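PDB 6AN0: histidinol dehydrogenase from Elizabethkingia anophelis NUHP1, which probably catalyses the last step of L-histidine biosynthesis, the zinc-dependent, two-stage oxidation of L-histidinol to L-histidine with NAD(+) as hydride acceptor. Local coordinates for residues E418-F421 and A422-H425; E112-E115 and G116-C119. One frame throughout, in Å; residues are numbered along the deposited sequence.

Both contacts are local and partly buried, and both sit far from the centre of the chain, in the part of it that reaches over to the second subunit of the dimer. Contact 1 forms the bend between helix 401-417 and helix 421-435; contact 2 is the tip of the hairpin of strands 111-114 and 117-132. Their centres lie about 23 Å apart and they do not touch, but helix 401-417 links them: Ala-415 near its end packs on contact 1, and Ile-407 packs on contact 2. The chemistry differs sharply. Residues 418-425 bring a histidine to a zinc ion shared with the other subunit, whereas residues 112-119 are held by backbone bonds, threonine hydroxyls and methyl packing.

Contact 1. Residues E418-F421 and A422-H425; sequences EELF and AHKH. With ZN (zinc ion), chain B.
His-423 lies beside Leu-420, both side chains heading the same way off the first turn of a helix. Starting at its base, CB of His-423 sits 3.3 Å from the carbonyl O of Leu-420. CG is anti to the carbonyl carbon (chi1 -80°), which lays the imidazole along the leucine: CG rests against Leu-420 CB, ND1 is 3.7 Å from that same CB, and CE1 comes near Leu-420 CD1. This methyl stands over one face of the ring, a CH-pi contact of 4.0 Å from CD1 to the His-423 ring centroid. ND1 is hydrogen-bonded to Glu-265 of the second subunit, which helps fix the ring's rotation. At the far end NE2 of His-423 binds the zinc ion at 2.2 Å; two waters, with His-266 and Asp-364 of the second subunit, complete the metal site. The zinc site is therefore built across the dimer interface.

Leu-420 is the N-cap residue, and its carbonyl O accepts a hydrogen bond from Lys-424 N at 3.2 Å. One residue on, Phe-421 O takes the N-H of His-425 at 2.8 Å. The Phe-421 and His-425 rings are nearly parallel but slid apart, with little overlap.

Just upstream, a Schellman motif at Glu-419 ends helix 401-417; helix 421-435 then starts and packs back on it, with His-423 and Lys-424 touching Ala-415 and Lys-424 NZ salt-bridged to Glu-416.

Contact 2. Residues E112-E115 and G116-C119; sequences ETTE and GVNC
Val-117 meets both Thr-113 and Thr-114 where the chain reverses in a type II beta turn from Thr-114 to Val-117. The turn is closed by Val-117 N, which donates to Thr-114 O at 3.0 Å. Gly-116 takes the positive phi that this turn needs at its third position. Further along, Val-117 O receives a weak bond from Thr-113 N at 3.1 Å and a CA-H contact from Glu-112 at 3.3 Å between CA and that O. Just beyond, Cys-119 pairs with Ile-111 through the backbone.

The threonine hydroxyls look outside the hairpin. Thr-113 OG1 bonds the backbone O of Ser-367 of the second subunit while lying 3.4 Å from Val-117 CG1. Thr-114 OG1, anti to the backbone N (chi1 -173°), bonds Asn-406 ND2, which also bonds Glu-115 O; CG2 of Thr-114 meets Val-117 CG2 at 3.6 Å. Glu-112 and Asn-118 form a non-hydrogen-bonded pair, Asn-118 OD1 resting 3.4 Å from Glu-112 CB. Gly-116 has a backbone bond to Thr-400, and Glu-112 O accepts from Lys-99 NZ of the second subunit.

The turn thus closes with its own bond, while these outside partners tie the tip to the C-terminal part of its own chain and to the dimer partner.

Contact 1. Residues E418-F421 and A422-H425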
loop_
_atom_site.group_PDB
_atom_site.type_symbol
_atom_site.label_atom_id
_atom_site.label_comp_id
_atom_site.label_asym_id
_atom_site.label_seq_id
_atom_site.Cartn_x
_atom_site.Cartn_y
_atom_site.Cartn_z
ATOM N N GLU A 418 0.441 -29.122 9.716
ATOM C CA GLU A 418 -0.740 -28.336 9.375
ATOM C C GLU A 418 -1.900 -29.201 8.888
ATOM O O GLU A 418 -2.935 -28.652 8.491
ATOM C CB GLU A 418 -0.389 -27.276 8.318
ATOM C CG GLU A 418 0.629 -26.221 8.809
ATOM C CD GLU A 418 0.702 -24.969 7.932
ATOM O OE1 GLU A 418 0.254 -25.017 6.766
ATOM O OE2 GLU A 418 1.205 -23.923 8.415
ATOM N N GLU A 419 -1.745 -30.527 8.914
ATOM C CA GLU A 419 -2.767 -31.482 8.473
ATOM C C GLU A 419 -3.249 -31.179 7.055
ATOM O O GLU A 419 -4.447 -31.162 6.772
ATOM C CB GLU A 419 -3.939 -31.524 9.457
ATOM C CG GLU A 419 -3.618 -32.274 10.745
ATOM C CD GLU A 419 -4.658 -32.074 11.839
ATOM O OE1 GLU A 419 -4.399 -32.503 12.983
ATOM O OE2 GLU A 419 -5.728 -31.490 11.563
ATOM N N LEU A 420 -2.295 -30.945 6.151
ATOM C CA LEU A 420 -2.580 -30.638 4.745
ATOM C C LEU A 420 -1.927 -31.712 3.874
ATOM O O LEU A 420 -0.835 -31.526 3.337
ATOM C CB LEU A 420 -2.102 -29.250 4.384
ATOM C CG LEU A 420 -2.870 -28.111 5.068
ATOM C CD1 LEU A 420 -2.317 -26.739 4.670
ATOM C CD2 LEU A 420 -4.353 -28.199 4.744
ATOM N N PHE A 421 -2.624 -32.839 3.725
ATOM C CA PHE A 421 -2.034 -34.006 3.075
ATOM C C PHE A 421 -1.736 -33.762 1.598
ATOM O O PHE A 421 -0.736 -34.269 1.074
ATOM C CB PHE A 421 -2.951 -35.219 3.226
ATOM C CG PHE A 421 -2.483 -36.414 2.450
ATOM C CD1 PHE A 421 -1.468 -37.220 2.943
ATOM C CD2 PHE A 421 -3.031 -36.713 1.211
ATOM C CE1 PHE A 421 -1.022 -38.310 2.224
ATOM C CE2 PHE A 421 -2.592 -37.805 0.490
ATOM C CZ PHE A 421 -1.586 -38.604 0.996
ATOM N N ALA A 422 -2.605 -33.028 0.892
ATOM C CA ALA A 422 -2.323 -32.756 -0.516
ATOM C C ALA A 422 -1.085 -31.887 -0.675
ATOM O O ALA A 422 -0.343 -32.044 -1.655
ATOM C CB ALA A 422 -3.520 -32.096 -1.199
ATOM N N HIS A 423 -0.852 -30.965 0.269
ATOM C CA HIS A 423 0.382 -30.185 0.254
ATOM C C HIS A 423 1.596 -31.093 0.383
ATOM O O HIS A 423 2.592 -30.925 -0.330
ATOM C CB HIS A 423 0.372 -29.152 1.383
ATOM C CG HIS A 423 -0.415 -27.917 1.078
ATOM N ND1 HIS A 423 -1.791 -27.914 0.981
ATOM C CD2 HIS A 423 -0.018 -26.639 0.858
ATOM C CE1 HIS A 423 -2.208 -26.687 0.720
ATOM N NE2 HIS A 423 -1.152 -25.895 0.639
ATOM N N LYS A 424 1.538 -32.046 1.315
ATOM C CA LYS A 424 2.617 -33.018 1.462
ATOM C C LYS A 424 2.772 -33.869 0.206
ATOM O O LYS A 424 3.893 -34.137 -0.240
ATOM C CB LYS A 424 2.349 -33.919 2.669
ATOM C CG LYS A 424 3.247 -35.143 2.727
ATOM C CD LYS A 424 2.873 -36.063 3.885
ATOM C CE LYS A 424 3.613 -37.389 3.789
ATOM N NZ LYS A 424 3.393 -38.227 5.008
ATOM N N HIS A 425 1.654 -34.304 -0.380
ATOM C CA HIS A 425 1.729 -35.214 -1.520
ATOM C C HIS A 425 2.320 -34.536 -2.754
ATOM O O HIS A 425 2.972 -35.201 -3.563
ATOM C CB HIS A 425 0.341 -35.780 -1.835
ATOM C CG HIS A 425 0.362 -36.929 -2.798
ATOM N ND1 HIS A 425 0.919 -38.152 -2.488
ATOM C CD2 HIS A 425 -0.094 -37.036 -4.069
ATOM C CE1 HIS A 425 0.796 -38.966 -3.522
ATOM N NE2 HIS A 425 0.184 -38.314 -4.494
HETATM ZN ZN ZN B . -1.196 -23.693 0.483
HETATM O O HOH W 1 -1.208 -21.550 -0.124
HETATM O O HOH W 2 -1.867 -23.893 -1.432
#

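Contact 2. Residues E112-E115 and G116-C119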
loop_
_atom_site.group_PDB
_atom_site.type_symbol
_atom_site.label_atom_id
_atom_site.label_comp_id
_atom_site.label_asym_id
_atom_site.label_seq_id
_atom_site.Cartn_x
_atom_site.Cartn_y
_atom_site.Cartn_z
ATOM N N GLU A 112 19.825 -17.308 -4.235
ATOM C CA GLU A 112 19.800 -18.752 -4.021
ATOM C C GLU A 112 19.626 -18.958 -2.525
ATOM O O GLU A 112 20.590 -18.882 -1.761
ATOM C CB GLU A 112 21.065 -19.432 -4.545
ATOM C CG GLU A 112 20.992 -20.969 -4.487
ATOM C CD GLU A 112 22.257 -21.655 -4.981
ATOM O OE1 GLU A 112 22.164 -22.542 -5.862
ATOM O OE2 GLU A 112 23.336 -21.305 -4.480
ATOM N N THR A 113 18.393 -19.227 -2.095
ATOM C CA THR A 113 18.149 -19.315 -0.656
ATOM C C THR A 113 18.778 -20.561 -0.066
ATOM O O THR A 113 19.267 -20.540 1.070
ATOM C CB THR A 113 16.645 -19.273 -0.368
ATOM O OG1 THR A 113 15.979 -20.289 -1.129
ATOM C CG2 THR A 113 16.080 -17.923 -0.769
ATOM N N THR A 114 18.773 -21.646 -0.824
ATOM C CA THR A 114 19.410 -22.894 -0.454
ATOM C C THR A 114 19.691 -23.614 -1.768
ATOM O O THR A 114 19.191 -23.214 -2.822
ATOM C CB THR A 114 18.525 -23.696 0.510
ATOM O OG1 THR A 114 19.237 -24.842 0.992
ATOM C CG2 THR A 114 17.252 -24.138 -0.172
ATOM N N GLU A 115 20.513 -24.658 -1.712
ATOM C CA GLU A 115 20.957 -25.289 -2.955
ATOM C C GLU A 115 19.770 -25.700 -3.819
ATOM O O GLU A 115 18.871 -26.403 -3.354
ATOM C CB GLU A 115 21.836 -26.506 -2.666
ATOM C CG GLU A 115 22.089 -27.340 -3.922
ATOM C CD GLU A 115 22.989 -28.544 -3.668
ATOM O OE1 GLU A 115 23.312 -28.816 -2.494
ATOM O OE2 GLU A 115 23.372 -29.213 -4.650
ATOM N N GLY A 116 19.762 -25.235 -5.071
ATOM C CA GLY A 116 18.718 -25.593 -6.024
ATOM C C GLY A 116 17.416 -24.827 -5.896
ATOM O O GLY A 116 16.411 -25.231 -6.495
ATOM N N VAL A 117 17.393 -23.737 -5.139
ATOM C CA VAL A 117 16.189 -22.950 -4.941
ATOM C C VAL A 117 16.553 -21.505 -5.235
ATOM O O VAL A 117 17.264 -20.873 -4.446
ATOM C CB VAL A 117 15.628 -23.090 -3.520
ATOM C CG1 VAL A 117 14.373 -22.240 -3.369
ATOM C CG2 VAL A 117 15.368 -24.568 -3.181
ATOM N N ASN A 118 16.065 -20.979 -6.355
ATOM C CA ASN A 118 16.333 -19.606 -6.760
ATOM C C ASN A 118 15.037 -18.801 -6.700
ATOM O O ASN A 118 14.023 -19.212 -7.275
ATOM C CB ASN A 118 16.924 -19.558 -8.173
ATOM C CG ASN A 118 18.377 -19.997 -8.219
ATOM O OD1 ASN A 118 19.169 -19.683 -7.325
ATOM N ND2 ASN A 118 18.735 -20.732 -9.260
ATOM N N CYS A 119 15.084 -17.651 -6.018
ATOM C CA CYS A 119 13.933 -16.773 -5.823
ATOM C C CYS A 119 14.293 -15.346 -6.216
ATOM O O CYS A 119 15.415 -14.897 -5.999
ATOM C CB CYS A 119 13.449 -16.762 -4.358
ATOM S SG CYS A 119 13.087 -18.380 -3.632
#